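Local structure of conserved hypothetical protein (2AP3) at residues Asp30-Glu33 / Pro34-Thr37; Glu81-Lys84 / Glu85-Ala88; Val115-Leu118 / Asp119-Leu122; Lys187-Lys190 / Glu191-Asp194. The protein is of unknown function but belongs to a family of putative cell-wall binding lipoproteins and folds into a long bundle of helices. All blocks are in the same frame, centred on the assembly; numbering follows the deposited sequence.

How the interactions relate
Four neighbourhoods of one elongated helical bundle illustrate how contacts along single helices prepare surfaces for contacts between helices. They fall into two touching pairs. Interactions 1 and 2, with centres about 10 Å apart, meet where I35 CG1 packs on A88 CB at 3.7 Å, joining helix 33-50 to helix 61-96. Interactions 3 and 4, centres about 9 Å apart, join helix 109-150 to helix 157-195 through V121 CG1 and V188 CG2 at 3.7 Å and a probable hydrogen bond from Q117 NE2 to E191 OE1 at 3.0 Å. The pairs do not touch: interactions 1 and 3 come within about 7 Å between nearest atoms. No active site is known to which they could be referred.

Interaction 1. Residues Asp30-Glu33 / Pro34-Thr37; sequences DDEE and PIKT
The backbone nitrogen of K36 reaches E33 O at 2.8 Å, the shorter of two bonds that carry the chain from a tight turn into helix 33-50. Its companion, from I35 N to E32 O at 2.9 Å, is the straighter of the two. Both span three residues, and in each the donor stands well above the carbonyl plane instead of on a lone pair, as is consistent with bonds that span only three residues. Just before them D30 to E33 form a type I beta turn, closed by E33 N on D30 O at 3.0 Å. P34 has no N-H to offer D31 O, and it is the ring carbon CD that lies 3.4 Å from that oxygen.

E33 sets CG anti to its own nitrogen (chi1 -171°) and then folds at chi2 (-87°), which brings OE2 back to 3.6 Å from P34 CD, the acid crossing the pyrrolidine at about a right angle. E32 runs alongside I35, pointing the same way, with CB 4.0 Å from I35 CD1. Its carboxylate reaches elsewhere, to S92 and K125, while D31 pairs with K27, and I35 leans on E85, A88 and I89 of helix 61-96.

In chemical terms, a proline suits an early helical position, where a missing N-H costs little, and the acid folded over that first turn would probably be favoured by the positive end of the helix dipole.

Interaction 2. Residues Glu81-Lys84 / Glu85-Ala88; sequences EFEK and EEDA
With CG anti to the backbone nitrogen (chi1 -173°), F82 throws its ring forward along the helix, toward two glutamates that meet it by different torsions. E85 uses the same first torsion and E86 the other common one, CG anti to the carbonyl carbon, and both then run extended. E85 brings OE1 to 3.5 Å from F82 CE1, its carboxylate turned 60° from the ring. E86 comes to the other flank, where its CG lies 3.6 Å from F82 CE2 and the two planes differ by just 25°. Both approaches are oblique to the ring, but E85 meets it with its carboxylate, E86 chiefly with the CG methylene. The charged ends have partners elsewhere: H129 for E85 and K137 for E86.

On the backbone, F82 O accepts the N-H of E86 at 3.1 Å almost in line with the carbonyl, and also a weak bond from E85 N at 2.9 Å. D87 N closes the next turn on E83 O at 2.8 Å. Around the helix, K84 stretches back, NZ meeting E81 OE1 at 2.9 Å in a salt bridge on the syn side of the carboxylate. A water donates to D87 OD1 at 3.0 Å and, weakly, to E83 OE1, lying between two like charges; E83 is also paired with K80.

Helix 109-150 covers the F82 side with Y132, A133 and Y136, whose ring meets that of F82, while helix 33-50 lies along E81 and K84 through V38 and K41.

Interaction 3. Residues Val115-Leu118 / Asp119-Leu122; sequences VKQL and DDVL
L118 and L122 pack one turn apart on the buried side of helix 109-150, whereas D120 and the oxygen end of Q117 share a water molecule on another. In the tight part L118 CG lies 4.0 Å from L122 CD1, the two side chains slanting across each other. The two leucines reach each other from different first torsions: L118 has CG anti to its nitrogen (chi1 176°), while L122 has it anti to the carbonyl carbon (chi1 -74°). V121 is buried too, its CG2 wedged 3.2 Å from Q117 O and 3.5 Å from Q117 NE2. The bend of Q117 at chi2 turns the amide forward along the helix, so that NE2 lies against this methyl, and NE2 goes on to E191.

On the solvent side a water bridges the two residues, donating to Q117 OE1 and to D120 OD2, 2.7 Å from each. D120 stands over the preceding turn, its OD2 3.2 Å from K116 O; since both are acceptors, the approach is not itself a bond, and the same carbonyl takes the D120 N-H at 2.9 Å. D119 is partly exposed, its OD1 hydrogen-bonded to the hydroxyl of Y21.

Three helices close over the packed side: helix 10-30 through Y21, L22 and V25 on the leucines, helix 157-195 through V188, E191 and K192 on L118 and V121, and helix 61-96 through F96 on D119 and L122.

Interaction 4. Residues Lys187-Lys190 / Glu191-Asp194; sequences KVQK and EKQD. Unlike the reference sequence in segment 187-190: Q189 (reference Gly).
K187 and K190 lie alongside E191, whose OE1 takes its hydrogen bond from Q117 NE2 of another helix. K190 NZ is 3.9 Å from that oxygen, a long salt bridge, and the nearer approach is by carbon, K190 CE at a tight 3.1 Å. CG of K190 sits between the backbone nitrogen and the carbonyl carbon (chi1 89°), which sets the chain beside E191. K187 runs beside the acid pointing the same way, its ammonium not in contact. The two positive charges would probably help stabilise a buried carboxylate.

The backbone is satisfied in regular helical fashion: E191 N bonds K187 O at 3.0 Å, K192 N and Q193 N donate to V188 O and Q189 O, and D194 N reaches K190 O at a longer 3.3 Å.

Q189, which bends at chi2 (52°), lays OE1 against carbon, 3.5 Å from Q193 CG and 3.6 Å from K192 CB; the two glutamine amides are turned 77° from each other. K192 lies along V188, CE to CG1 at 3.8 Å, and its NZ has a weak, long ion pair with D26.

Within the bundle, K187 adds a further contact to V121 on the face shared with helix 109-150, while K192 reaches V25 and K29 of helix 10-30.

Interaction 1. Residues Asp30-Glu33 / Pro34-Thr37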
loop_
_atom_site.group_PDB
_atom_site.type_symbol
_atom_site.label_atom_id
_atom_site.label_comp_id
_atom_site.label_asym_id
_atom_site.label_seq_id
_atom_site.Cartn_x
_atom_site.Cartn_y
_atom_site.Cartn_z
ATOM N N ASP A 30 8.725 0.853 11.313
ATOM C CA ASP A 30 10.082 1.124 10.823
ATOM C C ASP A 30 10.479 0.174 9.702
ATOM O O ASP A 30 10.998 0.608 8.673
ATOM C CB ASP A 30 11.114 1.017 11.962
ATOM C CG ASP A 30 10.959 2.113 13.010
ATOM O OD1 ASP A 30 10.246 3.106 12.743
ATOM O OD2 ASP A 30 11.553 1.972 14.104
ATOM N N ASP A 31 10.224 -1.117 9.913
ATOM C CA ASP A 31 10.601 -2.173 8.977
ATOM C C ASP A 31 9.832 -2.122 7.643
ATOM O O ASP A 31 10.140 -2.885 6.713
ATOM C CB ASP A 31 10.459 -3.553 9.646
ATOM C CG ASP A 31 11.448 -3.764 10.802
ATOM O OD1 ASP A 31 11.339 -4.802 11.494
ATOM O OD2 ASP A 31 12.335 -2.903 11.027
ATOM N N GLU A 32 8.836 -1.237 7.569
ATOM C CA GLU A 32 8.084 -0.980 6.330
ATOM C C GLU A 32 8.701 0.128 5.477
ATOM O O GLU A 32 8.137 0.512 4.454
ATOM C CB GLU A 32 6.622 -0.617 6.642
ATOM C CG GLU A 32 5.787 -1.773 7.149
ATOM C CD GLU A 32 4.374 -1.364 7.572
ATOM O OE1 GLU A 32 3.940 -0.225 7.310
ATOM O OE2 GLU A 32 3.682 -2.201 8.154
ATOM N N GLU A 33 9.844 0.655 5.904
ATOM C CA GLU A 33 10.525 1.729 5.159
ATOM C C GLU A 33 10.767 1.374 3.680
ATOM O O GLU A 33 10.611 2.238 2.803
ATOM C CB GLU A 33 11.827 2.155 5.858
ATOM C CG GLU A 33 12.476 3.408 5.268
ATOM C CD GLU A 33 13.420 3.105 4.113
ATOM O OE1 GLU A 33 13.772 4.047 3.363
ATOM O OE2 GLU A 33 13.815 1.927 3.954
ATOM N N PRO A 34 11.153 0.112 3.392
ATOM C CA PRO A 34 11.246 -0.343 1.995
ATOM C C PRO A 34 10.029 -0.067 1.096
ATOM O O PRO A 34 10.202 0.011 -0.117
ATOM C CB PRO A 34 11.476 -1.845 2.145
ATOM C CG PRO A 34 12.276 -1.939 3.419
ATOM C CD PRO A 34 11.608 -0.945 4.321
ATOM N N ILE A 35 8.827 0.065 1.667
ATOM C CA ILE A 35 7.634 0.445 0.894
ATOM C C ILE A 35 7.807 1.851 0.301
ATOM O O ILE A 35 7.330 2.129 -0.813
ATOM C CB ILE A 35 6.325 0.316 1.746
ATOM C CG1 ILE A 35 6.148 -1.147 2.178
ATOM C CG2 ILE A 35 5.097 0.864 1.003
ATOM C CD1 ILE A 35 4.965 -1.366 3.096
ATOM N N LYS A 36 8.499 2.740 1.021
ATOM C CA LYS A 36 8.786 4.059 0.466
ATOM C C LYS A 36 9.690 3.973 -0.773
ATOM O O LYS A 36 9.467 4.665 -1.768
ATOM C CB LYS A 36 9.414 4.975 1.522
ATOM C CG LYS A 36 8.440 5.428 2.604
ATOM C CD LYS A 36 7.345 6.340 2.057
ATOM C CE LYS A 36 6.597 7.022 3.200
ATOM N NZ LYS A 36 5.341 7.673 2.730
ATOM N N THR A 37 10.681 3.083 -0.727
ATOM C CA THR A 37 11.598 2.878 -1.856
ATOM C C THR A 37 10.837 2.311 -3.049
ATOM O O THR A 37 11.052 2.737 -4.201
ATOM C CB THR A 37 12.737 1.913 -1.453
ATOM O OG1 THR A 37 13.425 2.460 -0.325
ATOM C CG2 THR A 37 13.753 1.749 -2.597
#

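Interaction 2. Residues Glu81-Lys84 / Glu85-Ala88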
loop_
_atom_site.group_PDB
_atom_site.type_symbol
_atom_site.label_atom_id
_atom_site.label_comp_id
_atom_site.label_asym_id
_atom_site.label_seq_id
_atom_site.Cartn_x
_atom_site.Cartn_y
_atom_site.Cartn_z
ATOM N N GLU A 81 7.873 -4.570 -9.209
ATOM C CA GLU A 81 8.289 -3.719 -8.103
ATOM C C GLU A 81 7.227 -3.708 -6.997
ATOM O O GLU A 81 7.554 -3.785 -5.806
ATOM C CB GLU A 81 8.612 -2.303 -8.628
ATOM C CG GLU A 81 9.270 -1.377 -7.621
ATOM C CD GLU A 81 10.579 -1.898 -7.023
ATOM O OE1 GLU A 81 11.350 -2.653 -7.677
ATOM O OE2 GLU A 81 10.855 -1.495 -5.882
ATOM N N PHE A 82 5.945 -3.664 -7.369
ATOM C CA PHE A 82 4.885 -3.639 -6.360
ATOM C C PHE A 82 4.860 -4.893 -5.481
ATOM O O PHE A 82 4.439 -4.825 -4.335
ATOM C CB PHE A 82 3.536 -3.374 -7.009
ATOM C CG PHE A 82 2.420 -3.166 -6.040
ATOM C CD1 PHE A 82 2.383 -2.033 -5.236
ATOM C CD2 PHE A 82 1.411 -4.094 -5.921
ATOM C CE1 PHE A 82 1.324 -1.840 -4.346
ATOM C CE2 PHE A 82 0.348 -3.918 -5.022
ATOM C CZ PHE A 82 0.326 -2.781 -4.234
ATOM N N GLU A 83 5.333 -6.021 -6.010
ATOM C CA GLU A 83 5.421 -7.260 -5.207
ATOM C C GLU A 83 6.167 -7.004 -3.902
ATOM O O GLU A 83 5.826 -7.599 -2.873
ATOM C CB GLU A 83 6.166 -8.358 -5.960
ATOM C CG GLU A 83 5.409 -8.901 -7.160
ATOM C CD GLU A 83 6.105 -10.104 -7.812
ATOM O OE1 GLU A 83 6.796 -10.880 -7.092
ATOM O OE2 GLU A 83 5.973 -10.279 -9.034
ATOM N N LYS A 84 7.216 -6.179 -3.961
ATOM C CA LYS A 84 8.007 -5.879 -2.763
ATOM C C LYS A 84 7.142 -5.217 -1.682
ATOM O O LYS A 84 7.321 -5.490 -0.491
ATOM C CB LYS A 84 9.231 -5.018 -3.098
ATOM C CG LYS A 84 10.251 -5.699 -4.004
ATOM C CD LYS A 84 11.256 -4.667 -4.491
ATOM C CE LYS A 84 12.193 -5.219 -5.542
ATOM N NZ LYS A 84 13.184 -4.193 -6.026
ATOM N N GLU A 85 6.220 -4.343 -2.090
ATOM C CA GLU A 85 5.281 -3.715 -1.133
ATOM C C GLU A 85 4.343 -4.767 -0.549
ATOM O O GLU A 85 4.123 -4.825 0.660
ATOM C CB GLU A 85 4.496 -2.559 -1.776
ATOM C CG GLU A 85 3.394 -1.999 -0.843
ATOM C CD GLU A 85 2.756 -0.709 -1.351
ATOM O OE1 GLU A 85 3.380 -0.012 -2.200
ATOM O OE2 GLU A 85 1.603 -0.409 -0.920
ATOM N N GLU A 86 3.814 -5.625 -1.411
ATOM C CA GLU A 86 2.932 -6.692 -0.961
ATOM C C GLU A 86 3.645 -7.583 0.031
ATOM O O GLU A 86 3.076 -7.909 1.092
ATOM C CB GLU A 86 2.455 -7.510 -2.152
ATOM C CG GLU A 86 1.559 -6.687 -3.089
ATOM C CD GLU A 86 1.052 -7.545 -4.220
ATOM O OE1 GLU A 86 1.795 -7.764 -5.217
ATOM O OE2 GLU A 86 -0.081 -8.033 -4.087
ATOM N N ASP A 87 4.884 -7.952 -0.293
ATOM C CA ASP A 87 5.690 -8.830 0.569
ATOM C C ASP A 87 5.978 -8.153 1.909
ATOM O O ASP A 87 5.990 -8.806 2.950
ATOM C CB ASP A 87 7.002 -9.246 -0.124
ATOM C CG ASP A 87 6.784 -10.196 -1.328
ATOM O OD1 ASP A 87 5.688 -10.761 -1.509
ATOM O OD2 ASP A 87 7.756 -10.395 -2.092
ATOM N N ALA A 88 6.176 -6.837 1.890
ATOM C CA ALA A 88 6.520 -6.105 3.098
ATOM C C ALA A 88 5.329 -6.087 4.035
ATOM O O ALA A 88 5.476 -6.295 5.242
ATOM C CB ALA A 88 6.943 -4.704 2.764
HETATM O O HOH W 1 4.724 -11.289 -4.351
#

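Interaction 3. Residues Val115-Leu118 / Asp119-Leu122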
loop_
_atom_site.group_PDB
_atom_site.type_symbol
_atom_site.label_atom_id
_atom_site.label_comp_id
_atom_site.label_asym_id
_atom_site.label_seq_id
_atom_site.Cartn_x
_atom_site.Cartn_y
_atom_site.Cartn_z
ATOM N N VAL A 115 -6.302 -0.137 23.855
ATOM C CA VAL A 115 -5.283 -0.967 23.192
ATOM C C VAL A 115 -5.911 -1.938 22.196
ATOM O O VAL A 115 -5.433 -2.058 21.060
ATOM C CB VAL A 115 -4.385 -1.697 24.227
ATOM C CG1 VAL A 115 -3.517 -2.788 23.564
ATOM C CG2 VAL A 115 -3.515 -0.686 24.956
ATOM N N LYS A 116 -6.981 -2.610 22.615
ATOM C CA LYS A 116 -7.708 -3.520 21.747
ATOM C C LYS A 116 -8.221 -2.771 20.517
ATOM O O LYS A 116 -8.233 -3.318 19.417
ATOM C CB LYS A 116 -8.851 -4.208 22.499
ATOM C CG LYS A 116 -8.354 -5.210 23.537
ATOM C CD LYS A 116 -9.467 -6.062 24.128
ATOM C CE LYS A 116 -8.882 -7.118 25.067
ATOM N NZ LYS A 116 -9.919 -7.864 25.849
ATOM N N GLN A 117 -8.596 -1.505 20.708
ATOM C CA GLN A 117 -9.094 -0.668 19.618
ATOM C C GLN A 117 -7.973 -0.311 18.635
ATOM O O GLN A 117 -8.185 -0.342 17.422
ATOM C CB GLN A 117 -9.801 0.589 20.166
ATOM C CG GLN A 117 -10.181 1.651 19.127
ATOM C CD GLN A 117 -11.178 1.167 18.090
ATOM O OE1 GLN A 117 -11.854 0.148 18.277
ATOM N NE2 GLN A 117 -11.293 1.914 16.989
ATOM N N LEU A 118 -6.792 0.019 19.152
ATOM C CA LEU A 118 -5.632 0.239 18.284
ATOM C C LEU A 118 -5.313 -1.017 17.471
ATOM O O LEU A 118 -5.057 -0.923 16.259
ATOM C CB LEU A 118 -4.412 0.700 19.087
ATOM C CG LEU A 118 -3.083 0.874 18.332
ATOM C CD1 LEU A 118 -3.190 1.844 17.125
ATOM C CD2 LEU A 118 -2.032 1.341 19.305
ATOM N N ASP A 119 -5.341 -2.181 18.128
ATOM C CA ASP A 119 -5.143 -3.477 17.453
ATOM C C ASP A 119 -6.161 -3.741 16.363
ATOM O O ASP A 119 -5.845 -4.315 15.324
ATOM C CB ASP A 119 -5.217 -4.639 18.445
ATOM C CG ASP A 119 -3.898 -4.947 19.085
ATOM O OD1 ASP A 119 -2.846 -4.477 18.589
ATOM O OD2 ASP A 119 -3.919 -5.673 20.115
ATOM N N ASP A 120 -7.399 -3.341 16.612
ATOM C CA ASP A 120 -8.448 -3.545 15.632
ATOM C C ASP A 120 -8.269 -2.659 14.413
ATOM O O ASP A 120 -8.589 -3.074 13.311
ATOM C CB ASP A 120 -9.826 -3.324 16.257
ATOM C CG ASP A 120 -10.181 -4.394 17.265
ATOM O OD1 ASP A 120 -9.636 -5.518 17.192
ATOM O OD2 ASP A 120 -11.029 -4.115 18.133
ATOM N N VAL A 121 -7.773 -1.444 14.629
ATOM C CA VAL A 121 -7.519 -0.512 13.539
ATOM C C VAL A 121 -6.308 -0.967 12.737
ATOM O O VAL A 121 -6.311 -0.853 11.514
ATOM C CB VAL A 121 -7.398 0.958 14.039
ATOM C CG1 VAL A 121 -7.094 1.936 12.893
ATOM C CG2 VAL A 121 -8.708 1.360 14.706
ATOM N N LEU A 122 -5.304 -1.518 13.420
ATOM C CA LEU A 122 -4.161 -2.103 12.720
ATOM C C LEU A 122 -4.597 -3.312 11.887
ATOM O O LEU A 122 -4.159 -3.465 10.739
ATOM C CB LEU A 122 -3.028 -2.451 13.698
ATOM C CG LEU A 122 -2.241 -1.248 14.223
ATOM C CD1 LEU A 122 -1.530 -1.575 15.542
ATOM C CD2 LEU A 122 -1.218 -0.746 13.209
HETATM O O HOH W 2 -12.030 -2.161 19.620
#

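Interaction 4. Residues Lys187-Lys190 / Glu191-Asp194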
loop_
_atom_site.group_PDB
_atom_site.type_symbol
_atom_site.label_atom_id
_atom_site.label_comp_id
_atom_site.label_asym_id
_atom_site.label_seq_id
_atom_site.Cartn_x
_atom_site.Cartn_y
_atom_site.Cartn_z
ATOM N N LYS A 187 -6.258 6.977 11.040
ATOM C CA LYS A 187 -6.947 6.450 12.211
ATOM C C LYS A 187 -5.974 5.692 13.120
ATOM O O LYS A 187 -6.120 5.727 14.352
ATOM C CB LYS A 187 -8.117 5.558 11.800
ATOM C CG LYS A 187 -9.099 5.241 12.931
ATOM C CD LYS A 187 -10.184 4.291 12.453
ATOM C CE LYS A 187 -11.217 4.041 13.541
ATOM N NZ LYS A 187 -12.448 3.425 12.962
ATOM N N VAL A 188 -4.988 5.017 12.526
ATOM C CA VAL A 188 -3.948 4.341 13.315
ATOM C C VAL A 188 -3.264 5.337 14.255
ATOM O O VAL A 188 -3.148 5.079 15.458
ATOM C CB VAL A 188 -2.926 3.565 12.430
ATOM C CG1 VAL A 188 -1.687 3.145 13.240
ATOM C CG2 VAL A 188 -3.588 2.337 11.846
ATOM N N GLN A 189 -2.844 6.481 13.723
ATOM C CA GLN A 189 -2.249 7.502 14.581
ATOM C C GLN A 189 -3.212 8.061 15.640
ATOM O O GLN A 189 -2.786 8.307 16.769
ATOM C CB GLN A 189 -1.582 8.621 13.782
ATOM C CG GLN A 189 -0.939 9.713 14.659
ATOM C CD GLN A 189 0.003 9.162 15.729
ATOM O OE1 GLN A 189 -0.308 9.203 16.920
ATOM N NE2 GLN A 189 1.161 8.650 15.307
ATOM N N LYS A 190 -4.486 8.261 15.298
ATOM C CA LYS A 190 -5.453 8.745 16.302
ATOM C C LYS A 190 -5.566 7.801 17.509
ATOM O O LYS A 190 -5.628 8.257 18.659
ATOM C CB LYS A 190 -6.838 9.047 15.696
ATOM C CG LYS A 190 -7.817 7.867 15.664
ATOM C CD LYS A 190 -9.260 8.311 15.498
ATOM C CE LYS A 190 -10.208 7.180 15.867
ATOM N NZ LYS A 190 -11.645 7.580 15.796
ATOM N N GLU A 191 -5.585 6.494 17.246
ATOM C CA GLU A 191 -5.710 5.512 18.316
ATOM C C GLU A 191 -4.449 5.470 19.160
ATOM O O GLU A 191 -4.517 5.253 20.373
ATOM C CB GLU A 191 -6.056 4.121 17.772
ATOM C CG GLU A 191 -7.361 4.064 16.960
ATOM C CD GLU A 191 -8.612 4.402 17.759
ATOM O OE1 GLU A 191 -9.708 4.427 17.155
ATOM O OE2 GLU A 191 -8.524 4.627 18.988
ATOM N N LYS A 192 -3.305 5.703 18.518
ATOM C CA LYS A 192 -2.020 5.774 19.221
ATOM C C LYS A 192 -1.979 6.929 20.208
ATOM O O LYS A 192 -1.466 6.771 21.322
ATOM C CB LYS A 192 -0.861 5.894 18.233
ATOM C CG LYS A 192 -0.471 4.575 17.594
ATOM C CD LYS A 192 0.606 4.800 16.548
ATOM C CE LYS A 192 0.989 3.507 15.864
ATOM N NZ LYS A 192 2.042 3.714 14.820
ATOM N N GLN A 193 -2.510 8.084 19.796
ATOM C CA GLN A 193 -2.577 9.277 20.647
ATOM C C GLN A 193 -3.399 9.010 21.912
ATOM O O GLN A 193 -2.978 9.363 23.018
ATOM C CB GLN A 193 -3.173 10.459 19.880
ATOM C CG GLN A 193 -2.169 11.283 19.067
ATOM C CD GLN A 193 -2.794 12.557 18.508
ATOM O OE1 GLN A 193 -3.717 12.503 17.698
ATOM N NE2 GLN A 193 -2.290 13.710 18.946
ATOM N N ASP A 194 -4.557 8.365 21.742
ATOM C CA ASP A 194 -5.411 7.980 22.879
ATOM C C ASP A 194 -4.742 6.966 23.797
ATOM O O ASP A 194 -4.747 7.132 25.019
ATOM C CB ASP A 194 -6.748 7.413 22.392
ATOM C CG ASP A 194 -7.746 8.494 22.020
ATOM O OD1 ASP A 194 -7.347 9.667 21.845
ATOM O OD2 ASP A 194 -8.946 8.160 21.903
#